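PDB 7BOB: endo-beta-mannanase from Opitutaceae bacterium TAV5, which probably hydrolyses beta-1,4-mannosidic linkages as a homotrimeric exo-acting enzyme of glycoside hydrolase family 5, releasing mannose from chain ends. Local coordinates for residues P26-V31 with A36-E41; I151-E156 with G180-V185; S253-P258 with T284-R289; D494-T499 with M532-G537; T505-Y510 with Y580-T585. All coordinates share one frame; numbering follows the deposited sequence.

Contacts 1, 2 and 3 belong to the eight-stranded parallel barrel, contacts 4 and 5 to the C-terminal domain. Contacts 2 and 3 are buried and built on aliphatic carbons: contact 2 joins a barrel strand to a helix, contact 3 joins two loops beyond barrel strands. Contact 1, partly buried, relies instead on one glutamate gripping a loop amide and hydroxyl. Contact 4 is electrostatic and loose, and contact 5 is a surface packing of a hairpin on a helix. Contacts 4 and 5 lie about 18 Å apart between centres and touch where M532 packs on T505, while contact 3 meets residues of contact 4 from another subunit.

Contact 1: P26-V31 with A36-E41; sequences PASCGV and AWPEDE
P26 rests its CB 3.9 Å from OE2 of E41 and 4.2 Å from CG of P38, the residue at the N-cap position of helix 39-51. At A27 the backbone N donates to a water at 2.7 Å, and this water in turn donates to E41 OE2, also at 2.7 Å, so the glutamate reaches the loop indirectly as well as directly. S28 receives the direct grip: its N donates to E41 OE2 at 3.1 Å, while its OG donates to E41 OE1 at 2.6 Å. Both oxygens are met on their syn sides, less than 20° out of the carboxylate plane, which fixes the rotation of that group. E41 spans the distance as a nearly straight rod, CG anti to the backbone N (chi1 176°). With an alanine here, the S28 hydroxyl and amide and the bridging water would probably lose their shared acceptor. In the barrel of this family 5 enzyme, residues 26-31 form the loop after the first strand, 20-23, and E41 sits in the first turn of helix 39-51, beyond the short helix 33-36, so the carboxylate ties the loop back to that later helix. C29 supplies the apolar end: its SG lies 3.9 Å from CD of P38, and its CB meets CB of A36 at 3.8 Å. The loop folds back on itself through a G30 N to P26 O bond.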
# COMPACT_ATOMS: atom_id res chain seq x y z
N PRO A 26 13.83 22.40 30.00
CA PRO A 26 13.17 23.27 30.98
C PRO A 26 11.66 23.33 30.75
O PRO A 26 11.19 23.23 29.62
CB PRO A 26 13.81 24.64 30.75
CG PRO A 26 15.00 24.38 29.89
CD PRO A 26 14.68 23.17 29.08
N ALA A 27 10.92 23.52 31.84
CA ALA A 27 9.47 23.67 31.74
C ALA A 27 9.07 24.86 30.87
O ALA A 27 8.10 24.78 30.10
CB ALA A 27 8.87 23.86 33.13
N SER A 28 9.76 26.00 31.02
CA SER A 28 9.26 27.24 30.46
C SER A 28 9.44 27.34 28.95
O SER A 28 8.70 28.10 28.31
CB SER A 28 9.94 28.44 31.13
OG SER A 28 11.31 28.44 30.79
N CYS A 29 10.38 26.60 28.37
CA CYS A 29 10.69 26.76 26.96
C CYS A 29 10.82 25.46 26.18
O CYS A 29 11.06 25.52 24.97
CB CYS A 29 12.01 27.55 26.82
SG CYS A 29 13.39 26.82 27.79
N GLY A 30 10.70 24.29 26.82
CA GLY A 30 10.89 23.03 26.14
C GLY A 30 12.10 23.02 25.22
O GLY A 30 13.20 23.41 25.62
N VAL A 31 11.87 22.63 23.96
CA VAL A 31 12.92 22.42 22.98
C VAL A 31 13.64 23.69 22.57
O VAL A 31 14.62 23.61 21.83
CB VAL A 31 12.35 21.79 21.69
CG1 VAL A 31 11.78 20.43 21.97
CG2 VAL A 31 11.30 22.72 21.06
N ALA A 36 16.28 30.28 24.54
CA ALA A 36 15.70 31.04 25.64
C ALA A 36 16.64 31.14 26.85
O ALA A 36 16.57 32.12 27.60
CB ALA A 36 14.36 30.43 26.05
N TRP A 37 17.51 30.14 27.03
CA TRP A 37 18.45 29.96 28.15
C TRP A 37 17.97 30.56 29.47
O TRP A 37 18.48 31.61 29.89
CB TRP A 37 19.82 30.54 27.79
CG TRP A 37 20.94 29.93 28.62
CD1 TRP A 37 21.78 30.59 29.47
CD2 TRP A 37 21.31 28.54 28.68
NE1 TRP A 37 22.67 29.70 30.04
CE2 TRP A 37 22.40 28.44 29.56
CE3 TRP A 37 20.84 27.39 28.05
CZ2 TRP A 37 23.01 27.22 29.85
CZ3 TRP A 37 21.45 26.17 28.33
CH2 TRP A 37 22.52 26.10 29.22
N PRO A 38 16.99 29.95 30.14
CA PRO A 38 16.61 30.41 31.49
C PRO A 38 17.53 29.75 32.52
O PRO A 38 17.22 28.69 33.11
CB PRO A 38 15.16 29.96 31.61
CG PRO A 38 15.12 28.66 30.81
CD PRO A 38 16.15 28.82 29.70
N GLU A 39 18.69 30.37 32.73
CA GLU A 39 19.77 29.66 33.41
C GLU A 39 19.45 29.38 34.88
O GLU A 39 19.74 28.29 35.38
CB GLU A 39 21.07 30.42 33.29
CG GLU A 39 22.27 29.59 33.74
CD GLU A 39 23.60 30.30 33.57
OE1 GLU A 39 24.16 30.26 32.46
OE2 GLU A 39 24.07 30.91 34.56
N ASP A 40 18.82 30.33 35.59
CA ASP A 40 18.45 30.03 36.97
C ASP A 40 17.49 28.86 37.02
O ASP A 40 17.62 27.97 37.87
CB ASP A 40 17.83 31.25 37.65
CG ASP A 40 18.85 32.32 37.99
OD1 ASP A 40 20.08 32.06 37.85
OD2 ASP A 40 18.43 33.43 38.39
N GLU A 41 16.51 28.83 36.11
CA GLU A 41 15.57 27.72 36.04
C GLU A 41 16.30 26.40 35.81
O GLU A 41 16.07 25.43 36.53
CB GLU A 41 14.54 27.99 34.94
CG GLU A 41 13.54 26.83 34.71
CD GLU A 41 12.47 27.16 33.67
OE1 GLU A 41 12.56 28.25 33.04
OE2 GLU A 41 11.53 26.33 33.49
O HOH W 1 11.82 23.75 34.36

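Contact 2: I151-E156 with G180-V185; sequences IDLGNE and GAIREV
I182 reaches out of helix 168-183 with both of its branches and lays them on two residues of strand 151-154. Its CG2 comes 4.2 Å from CD1 of I151, and its CD1 comes 4.1 Å from CD1 of L153. The two isoleucines slide past each other in opposite directions, methyl alongside methyl, whereas the leucine lies aslant to I182. I151 gets its CD1 to the helix because CG1 is anti to its carbonyl carbon (chi1 -63°), with the chain then running on almost straight. L153 starts off to one side of the helix, but with CG anti to the backbone N (chi1 -169°) its far end swings back and CD1 meets the isoleucine. The contact consists wholly of such methyl touches. L99 of the adjoining strand 94-101, I191 of strand 191-192 and T138 of helix 124-141 also pack on I182, extending the apolar layer beyond these segments. Between I151 and L153, D152 leaves the strand on the side away from the helix; its carboxylate forms a salt bridge with R58. The arrangement is that of a beta-alpha unit in a (beta/alpha)8 barrel, with the fourth strand and its following helix sealed by aliphatic groups; the N155-E156 sequence beyond the strand is consistent with the Asn-Glu pair that family 5 hydrolases carry at this place.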
# COMPACT_ATOMS: atom_id res chain seq x y z
N ILE A 151 28.51 9.49 25.17
CA ILE A 151 28.02 10.46 24.20
C ILE A 151 26.91 9.80 23.38
O ILE A 151 27.13 8.75 22.75
CB ILE A 151 29.15 10.98 23.30
CG1 ILE A 151 30.18 11.74 24.16
CG2 ILE A 151 28.57 11.86 22.17
CD1 ILE A 151 31.50 11.97 23.46
N ASP A 152 25.73 10.42 23.38
CA ASP A 152 24.56 9.92 22.67
C ASP A 152 24.58 10.42 21.22
O ASP A 152 24.50 11.63 20.97
CB ASP A 152 23.29 10.38 23.39
CG ASP A 152 22.05 9.66 22.90
OD1 ASP A 152 22.17 8.48 22.52
OD2 ASP A 152 20.95 10.26 22.91
N LEU A 153 24.68 9.49 20.28
CA LEU A 153 24.77 9.83 18.85
C LEU A 153 23.63 10.75 18.42
O LEU A 153 23.84 11.73 17.70
CB LEU A 153 24.77 8.55 18.02
CG LEU A 153 25.11 8.68 16.54
CD1 LEU A 153 26.37 9.55 16.39
CD2 LEU A 153 25.32 7.31 15.95
N GLY A 154 22.41 10.43 18.82
CA GLY A 154 21.28 11.30 18.53
C GLY A 154 20.04 10.68 19.12
O GLY A 154 20.06 9.57 19.63
N ASN A 155 18.94 11.42 19.04
CA ASN A 155 17.69 10.96 19.60
C ASN A 155 16.84 10.25 18.54
O ASN A 155 16.36 10.89 17.59
CB ASN A 155 16.89 12.10 20.21
CG ASN A 155 15.68 11.57 20.91
OD1 ASN A 155 15.78 10.54 21.57
ND2 ASN A 155 14.52 12.20 20.73
N GLU A 156 16.66 8.95 18.72
CA GLU A 156 15.69 8.16 17.95
C GLU A 156 15.91 8.35 16.46
O GLU A 156 14.99 8.65 15.70
CB GLU A 156 14.26 8.52 18.36
CG GLU A 156 14.02 8.32 19.87
CD GLU A 156 12.56 8.15 20.24
OE1 GLU A 156 11.68 8.71 19.54
OE2 GLU A 156 12.30 7.46 21.26
N GLY A 180 33.08 7.56 14.00
CA GLY A 180 34.49 7.78 13.72
C GLY A 180 34.90 9.22 13.94
O GLY A 180 36.01 9.49 14.42
N ALA A 181 34.02 10.16 13.59
CA ALA A 181 34.29 11.58 13.82
C ALA A 181 34.40 11.89 15.30
O ALA A 181 35.25 12.68 15.73
CB ALA A 181 33.20 12.44 13.18
N ILE A 182 33.52 11.29 16.11
CA ILE A 182 33.58 11.51 17.54
C ILE A 182 34.90 10.99 18.09
O ILE A 182 35.52 11.60 18.98
CB ILE A 182 32.36 10.86 18.22
CG1 ILE A 182 31.12 11.75 18.06
CG2 ILE A 182 32.63 10.56 19.70
CD1 ILE A 182 29.81 10.96 18.07
N ARG A 183 35.37 9.87 17.54
CA ARG A 183 36.58 9.24 18.03
C ARG A 183 37.85 9.90 17.50
O ARG A 183 38.94 9.57 17.97
CB ARG A 183 36.57 7.74 17.69
CG ARG A 183 35.50 6.96 18.46
CD ARG A 183 35.75 5.44 18.45
NE ARG A 183 34.55 4.70 18.84
CZ ARG A 183 34.09 4.60 20.08
NH1 ARG A 183 34.74 5.16 21.10
NH2 ARG A 183 32.99 3.92 20.31
N GLU A 184 37.74 10.82 16.53
CA GLU A 184 38.88 11.65 16.17
C GLU A 184 39.24 12.62 17.29
O GLU A 184 40.35 13.17 17.28
CB GLU A 184 38.60 12.42 14.89
CG GLU A 184 38.77 11.60 13.62
CD GLU A 184 38.36 12.38 12.38
OE1 GLU A 184 38.43 13.63 12.43
OE2 GLU A 184 37.94 11.75 11.38
N VAL A 185 38.33 12.84 18.23
CA VAL A 185 38.56 13.73 19.36
C VAL A 185 38.64 12.96 20.67
O VAL A 185 39.51 13.23 21.50
CB VAL A 185 37.46 14.81 19.42
CG1 VAL A 185 37.56 15.63 20.71
CG2 VAL A 185 37.53 15.69 18.19

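Contact 3: S253-P258 with T284-R289; sequences SGLADP and TILTSR
T284 and L286, the two residues that L255 touches, are tied to each other by a bond from T284 OG1 to the carbonyl O of L286 at 2.7 Å. The hydroxyl comes from above the carbonyl plane, 37° out of it, rather than along a lone pair; the bond spans I285 and closes a tight fold. Across from this fold L255 splits its two methyls: CD2 lies 4.2 Å from CB of T284, and CD1 lies 4.2 Å from CD1 of L286. The side chain of L255 leaves the backbone toward 284-289, and its CG, anti to the carbonyl carbon (chi1 -67°), lets both methyls reach their partners. T295 and Y298 of helix 292-309 pack on both L255 and T284. The two loops follow the sixth and seventh strands of the (beta/alpha)8 barrel, 237-241 and 277-282, so the leucine bridges the loops after neighbouring barrel strands. Its backbone is set by a type I turn from G254 to D257, closed by D257 N to G254 O at 3.0 Å. D257 steadies the turn further: OD2 accepts S253 N at 2.9 Å through its anti lone pair and also forms a salt bridge with R569, while OD1 caps the N of L259 at the start of helix 258-272. On the second subunit, D494 accepts a hydrogen bond from L255 N, and Y495 packs on L286.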
# COMPACT_ATOMS: atom_id res chain seq x y z
N SER A 253 -3.52 -3.10 26.64
CA SER A 253 -4.62 -2.33 27.20
C SER A 253 -4.20 -1.28 28.22
O SER A 253 -5.07 -0.61 28.79
CB SER A 253 -5.67 -3.27 27.81
OG SER A 253 -6.02 -4.27 26.87
N GLY A 254 -2.90 -1.08 28.43
CA GLY A 254 -2.46 0.04 29.23
C GLY A 254 -1.71 -0.31 30.51
O GLY A 254 -1.14 -1.40 30.63
N LEU A 255 -1.72 0.62 31.46
CA LEU A 255 -0.81 0.54 32.60
C LEU A 255 -1.04 -0.73 33.42
O LEU A 255 -0.08 -1.36 33.89
CB LEU A 255 -0.97 1.77 33.47
CG LEU A 255 -0.50 3.05 32.79
CD1 LEU A 255 -1.08 4.26 33.50
CD2 LEU A 255 1.01 3.09 32.74
N ALA A 256 -2.30 -1.13 33.59
CA ALA A 256 -2.62 -2.31 34.39
C ALA A 256 -2.50 -3.63 33.63
O ALA A 256 -2.60 -4.69 34.25
CB ALA A 256 -4.04 -2.20 34.96
N ASP A 257 -2.30 -3.59 32.30
CA ASP A 257 -2.30 -4.81 31.50
C ASP A 257 -0.95 -5.52 31.60
O ASP A 257 0.08 -4.91 31.29
CB ASP A 257 -2.61 -4.48 30.04
CG ASP A 257 -2.66 -5.72 29.14
OD1 ASP A 257 -2.58 -6.87 29.63
OD2 ASP A 257 -2.77 -5.54 27.91
N PRO A 258 -0.91 -6.78 32.02
CA PRO A 258 0.35 -7.55 31.94
C PRO A 258 0.99 -7.61 30.54
O PRO A 258 2.22 -7.69 30.45
CB PRO A 258 -0.08 -8.96 32.41
CG PRO A 258 -1.32 -8.74 33.22
CD PRO A 258 -2.01 -7.52 32.68
N THR A 284 5.48 6.89 31.65
CA THR A 284 4.11 6.41 31.68
C THR A 284 3.19 7.16 30.73
O THR A 284 2.11 6.65 30.42
CB THR A 284 3.50 6.50 33.08
OG1 THR A 284 3.55 7.86 33.53
CG2 THR A 284 4.24 5.57 34.06
N ILE A 285 3.59 8.36 30.28
CA ILE A 285 2.81 9.20 29.37
C ILE A 285 1.62 9.80 30.12
O ILE A 285 1.48 11.02 30.23
CB ILE A 285 2.34 8.45 28.11
CG1 ILE A 285 3.55 7.93 27.32
CG2 ILE A 285 1.46 9.38 27.23
CD1 ILE A 285 4.47 9.06 26.80
N LEU A 286 0.73 8.95 30.61
CA LEU A 286 -0.29 9.44 31.52
C LEU A 286 0.38 9.71 32.85
O LEU A 286 1.08 8.83 33.39
CB LEU A 286 -1.42 8.42 31.66
CG LEU A 286 -1.96 7.85 30.35
CD1 LEU A 286 -2.94 6.71 30.63
CD2 LEU A 286 -2.62 8.93 29.45
N THR A 287 0.24 10.94 33.36
CA THR A 287 0.83 11.25 34.66
C THR A 287 -0.09 12.08 35.55
O THR A 287 0.37 12.68 36.52
CB THR A 287 2.17 12.00 34.52
OG1 THR A 287 1.93 13.30 33.98
CG2 THR A 287 3.18 11.26 33.63
N SER A 288 -1.39 12.13 35.24
CA SER A 288 -2.31 12.95 36.02
C SER A 288 -2.60 12.30 37.38
O SER A 288 -2.21 11.16 37.65
CB SER A 288 -3.61 13.20 35.25
OG SER A 288 -4.52 12.10 35.37
N ARG A 289 -3.26 13.07 38.25
CA ARG A 289 -3.63 12.58 39.57
C ARG A 289 -4.50 11.34 39.45
O ARG A 289 -4.29 10.35 40.15
CB ARG A 289 -4.35 13.68 40.35
CG ARG A 289 -4.66 13.35 41.79
CD ARG A 289 -6.07 13.81 42.19
NE ARG A 289 -6.55 13.10 43.38
CZ ARG A 289 -7.24 11.95 43.37
NH1 ARG A 289 -7.54 11.35 42.22
NH2 ARG A 289 -7.62 11.40 44.52

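Contact 4: D494-T499 with M532-G537; sequences DYRAAT and MTDNEG
R496 and E536 meet in a long salt bridge, NH2 to OE1 at 3.8 Å, with the oxygen at the edge of the guanidinium and the two flat groups turned 81° apart. The arginine's firmer bond is to its own segment: NE donates to the carbonyl O of A497 at 3.3 Å and 157°, close to the guanidinium plane. NH2 adds a weak bond to OG1 of T499. The bend of the chain at chi3 (-59°) brings the guanidinium round to these acceptors. D534 OD2 lies 4.2 Å from R496 NH1 but well out of the guanidinium plane, so charge alone links them; that carboxylate is satisfied by a salt bridge from R520 and by a hydrogen bond from S538 N to OD1. A leucine in place of R496 would probably leave E536 without its opposite charge and the A497 carbonyl without the NE donor. D534 also opens a type I turn, closed by G537 N to D534 O at 3.1 Å, with G537 at positive phi. The turn lies in the connection between the antiparallel neighbours 529-533 and 539-546, a beta hairpin whose turn faces the end of the two-stranded ribbon 490-496/520-525.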
# COMPACT_ATOMS: atom_id res chain seq x y z
N ASP A 494 1.38 -33.63 0.32
CA ASP A 494 0.68 -32.73 -0.58
C ASP A 494 0.34 -31.47 0.20
O ASP A 494 0.38 -31.47 1.44
CB ASP A 494 -0.60 -33.35 -1.16
CG ASP A 494 -1.21 -32.54 -2.30
OD1 ASP A 494 -0.54 -31.61 -2.82
OD2 ASP A 494 -2.36 -32.82 -2.69
N TYR A 495 0.00 -30.42 -0.53
CA TYR A 495 -0.72 -29.31 0.08
C TYR A 495 -2.17 -29.72 0.34
O TYR A 495 -2.67 -30.72 -0.19
CB TYR A 495 -0.69 -28.09 -0.83
CG TYR A 495 0.70 -27.76 -1.31
CD1 TYR A 495 1.60 -27.09 -0.49
CD2 TYR A 495 1.11 -28.15 -2.58
CE1 TYR A 495 2.87 -26.79 -0.94
CE2 TYR A 495 2.37 -27.87 -3.02
CZ TYR A 495 3.24 -27.18 -2.21
OH TYR A 495 4.50 -26.90 -2.70
N ARG A 496 -2.86 -28.91 1.12
CA ARG A 496 -4.30 -29.05 1.29
C ARG A 496 -4.87 -27.66 1.54
O ARG A 496 -4.13 -26.71 1.77
CB ARG A 496 -4.64 -29.99 2.45
CG ARG A 496 -3.84 -29.67 3.70
CD ARG A 496 -4.60 -30.10 4.94
NE ARG A 496 -5.89 -29.41 4.99
CZ ARG A 496 -6.94 -29.83 5.67
NH1 ARG A 496 -6.85 -30.95 6.40
NH2 ARG A 496 -8.07 -29.12 5.64
N ALA A 497 -6.20 -27.56 1.53
CA ALA A 497 -6.84 -26.25 1.69
C ALA A 497 -6.53 -25.64 3.05
O ALA A 497 -6.54 -26.33 4.08
CB ALA A 497 -8.36 -26.38 1.50
N ALA A 498 -6.31 -24.33 3.07
CA ALA A 498 -5.93 -23.62 4.28
C ALA A 498 -7.14 -23.25 5.12
O ALA A 498 -7.25 -22.13 5.61
CB ALA A 498 -5.14 -22.35 3.92
N THR A 499 -8.03 -24.22 5.32
CA THR A 499 -9.22 -24.02 6.14
C THR A 499 -8.88 -24.27 7.60
O THR A 499 -7.90 -24.95 7.92
CB THR A 499 -10.32 -24.98 5.68
OG1 THR A 499 -9.84 -26.33 5.74
CG2 THR A 499 -10.75 -24.63 4.27
N MET A 532 -1.44 -34.98 18.25
CA MET A 532 -2.80 -34.45 18.20
C MET A 532 -3.25 -34.43 16.74
O MET A 532 -2.44 -34.31 15.83
CB MET A 532 -2.91 -33.03 18.78
CG MET A 532 -2.76 -32.94 20.28
SD MET A 532 -2.48 -31.24 20.84
CE MET A 532 -3.76 -30.38 19.90
N THR A 533 -4.56 -34.52 16.55
CA THR A 533 -5.16 -34.43 15.24
C THR A 533 -6.14 -33.27 15.26
O THR A 533 -6.57 -32.84 16.33
CB THR A 533 -5.91 -35.73 14.86
OG1 THR A 533 -6.75 -36.14 15.95
CG2 THR A 533 -4.92 -36.85 14.57
N ASP A 534 -6.49 -32.77 14.09
CA ASP A 534 -7.63 -31.87 14.06
C ASP A 534 -8.90 -32.71 14.20
O ASP A 534 -8.85 -33.94 14.33
CB ASP A 534 -7.61 -31.00 12.80
CG ASP A 534 -7.71 -31.80 11.53
OD1 ASP A 534 -7.57 -33.04 11.62
OD2 ASP A 534 -7.93 -31.20 10.45
N ASN A 535 -10.06 -32.04 14.22
CA ASN A 535 -11.29 -32.75 14.52
C ASN A 535 -11.76 -33.61 13.35
O ASN A 535 -12.62 -34.48 13.54
CB ASN A 535 -12.38 -31.77 15.00
CG ASN A 535 -12.99 -30.93 13.86
OD1 ASN A 535 -12.45 -30.83 12.75
ND2 ASN A 535 -14.14 -30.30 14.14
N GLU A 536 -11.20 -33.40 12.15
CA GLU A 536 -11.40 -34.27 11.00
C GLU A 536 -10.21 -35.22 10.76
O GLU A 536 -9.87 -35.49 9.61
CB GLU A 536 -11.70 -33.44 9.76
CG GLU A 536 -10.58 -32.54 9.28
CD GLU A 536 -10.82 -32.01 7.87
OE1 GLU A 536 -10.84 -30.77 7.67
OE2 GLU A 536 -10.98 -32.85 6.95
N GLY A 537 -9.55 -35.67 11.85
CA GLY A 537 -8.71 -36.86 11.84
C GLY A 537 -7.25 -36.69 11.44
O GLY A 537 -6.45 -37.59 11.71

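Contact 5: T505-Y510 with Y580-T585; sequences TDEGPY and YAALLT
T505 and A582 bring their CA atoms within 7.3 Å of each other, where the tip of a beta hairpin faces the last turn of helix 569-583. In the hairpin, T505 and G508 are joined by two weak backbone bonds, T505 N to G508 O at 3.1 Å and G508 N to T505 O at 3.4 Å, leaving D506 and E507 as the turn. At the phi and psi of G508 any side chain would collide with the E507 carbonyl and with CD of P509, so the position suits a residue without one. On the other side L584 N still bonds Y580 O at 3.0 Å, although L584 is the first residue to leave helical geometry. The hairpin of strands 501-505 and 508-512 leans on the C-terminal helix of the alpha/beta domain that follows the barrel, and the same helix packs L583 on V554 of the mixed sheet. The methyl of A582 is the common target: T505 CG2 approaches its CB to 4.4 Å, and E507 OE1 comes over the same CB at 3.4 Å, a plain packing touch. E507 bends at chi2 (135°) to lay its carboxylate there, and its N makes a weak bond to T505 OG1 at 3.5 Å. Farther up the hairpin, Y510 bonds through OH to the S575 carbonyl and sets its ring edge-to-face with W579, a helix residue that also touches T505.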
# COMPACT_ATOMS: atom_id res chain seq x y z
N THR A 505 -6.56 -29.98 23.30
CA THR A 505 -5.66 -30.61 24.25
C THR A 505 -6.49 -31.13 25.42
O THR A 505 -7.73 -31.05 25.41
CB THR A 505 -4.57 -29.64 24.75
OG1 THR A 505 -5.17 -28.57 25.48
CG2 THR A 505 -3.74 -29.07 23.59
N ASP A 506 -5.83 -31.65 26.45
CA ASP A 506 -6.55 -32.20 27.59
C ASP A 506 -7.24 -31.13 28.43
O ASP A 506 -7.99 -31.49 29.35
CB ASP A 506 -5.61 -33.04 28.45
CG ASP A 506 -5.14 -34.30 27.74
OD1 ASP A 506 -5.90 -34.82 26.90
OD2 ASP A 506 -4.01 -34.75 28.03
N GLU A 507 -7.02 -29.85 28.15
CA GLU A 507 -7.64 -28.80 28.95
C GLU A 507 -8.78 -28.08 28.23
O GLU A 507 -9.57 -27.40 28.89
CB GLU A 507 -6.59 -27.76 29.38
CG GLU A 507 -5.43 -28.30 30.21
CD GLU A 507 -4.09 -27.76 29.72
OE1 GLU A 507 -3.56 -28.33 28.74
OE2 GLU A 507 -3.58 -26.75 30.28
N GLY A 508 -8.88 -28.19 26.91
CA GLY A 508 -9.93 -27.50 26.20
C GLY A 508 -9.74 -27.46 24.70
O GLY A 508 -8.77 -27.98 24.13
N PRO A 509 -10.69 -26.82 24.03
CA PRO A 509 -10.71 -26.76 22.56
C PRO A 509 -9.90 -25.59 22.00
O PRO A 509 -9.71 -24.56 22.64
CB PRO A 509 -12.20 -26.56 22.27
CG PRO A 509 -12.64 -25.66 23.41
CD PRO A 509 -11.85 -26.13 24.61
N TYR A 510 -9.47 -25.77 20.75
CA TYR A 510 -8.65 -24.78 20.06
C TYR A 510 -9.03 -24.75 18.59
O TYR A 510 -9.36 -25.78 18.00
CB TYR A 510 -7.17 -25.09 20.18
CG TYR A 510 -6.63 -24.82 21.54
CD1 TYR A 510 -6.19 -23.55 21.90
CD2 TYR A 510 -6.59 -25.84 22.50
CE1 TYR A 510 -5.68 -23.30 23.18
CE2 TYR A 510 -6.10 -25.60 23.78
CZ TYR A 510 -5.64 -24.33 24.11
OH TYR A 510 -5.16 -24.08 25.37
N TYR A 580 0.83 -23.35 25.43
CA TYR A 580 2.28 -23.56 25.51
C TYR A 580 2.63 -24.56 26.60
O TYR A 580 3.52 -25.40 26.43
CB TYR A 580 3.01 -22.24 25.75
CG TYR A 580 2.95 -21.30 24.59
CD1 TYR A 580 3.90 -21.35 23.57
CD2 TYR A 580 1.94 -20.36 24.51
CE1 TYR A 580 3.84 -20.50 22.50
CE2 TYR A 580 1.87 -19.51 23.44
CZ TYR A 580 2.82 -19.58 22.44
OH TYR A 580 2.74 -18.72 21.39
N ALA A 581 1.95 -24.47 27.76
CA ALA A 581 2.26 -25.38 28.86
C ALA A 581 2.04 -26.83 28.45
O ALA A 581 2.90 -27.69 28.68
CB ALA A 581 1.41 -25.02 30.09
N ALA A 582 0.90 -27.12 27.80
CA ALA A 582 0.61 -28.49 27.41
C ALA A 582 1.66 -29.06 26.46
O ALA A 582 2.03 -30.24 26.55
CB ALA A 582 -0.77 -28.57 26.78
N LEU A 583 2.18 -28.23 25.56
CA LEU A 583 3.06 -28.74 24.51
C LEU A 583 4.53 -28.72 24.88
O LEU A 583 5.33 -29.38 24.20
CB LEU A 583 2.86 -27.93 23.23
CG LEU A 583 1.53 -28.19 22.53
CD1 LEU A 583 1.74 -27.86 21.11
CD2 LEU A 583 1.10 -29.62 22.68
N LEU A 584 4.90 -27.96 25.90
CA LEU A 584 6.29 -27.91 26.33
C LEU A 584 6.69 -29.22 26.98
O LEU A 584 5.96 -29.75 27.83
CB LEU A 584 6.50 -26.75 27.30
CG LEU A 584 6.68 -25.40 26.58
CD1 LEU A 584 6.75 -24.26 27.58
CD2 LEU A 584 7.92 -25.45 25.71
N THR A 585 7.85 -29.75 26.58
CA THR A 585 8.40 -30.97 27.15
C THR A 585 9.69 -30.65 27.91
O THR A 585 10.27 -29.58 27.75
CB THR A 585 8.70 -32.02 26.06
OG1 THR A 585 9.66 -31.49 25.13
CG2 THR A 585 7.42 -32.42 25.33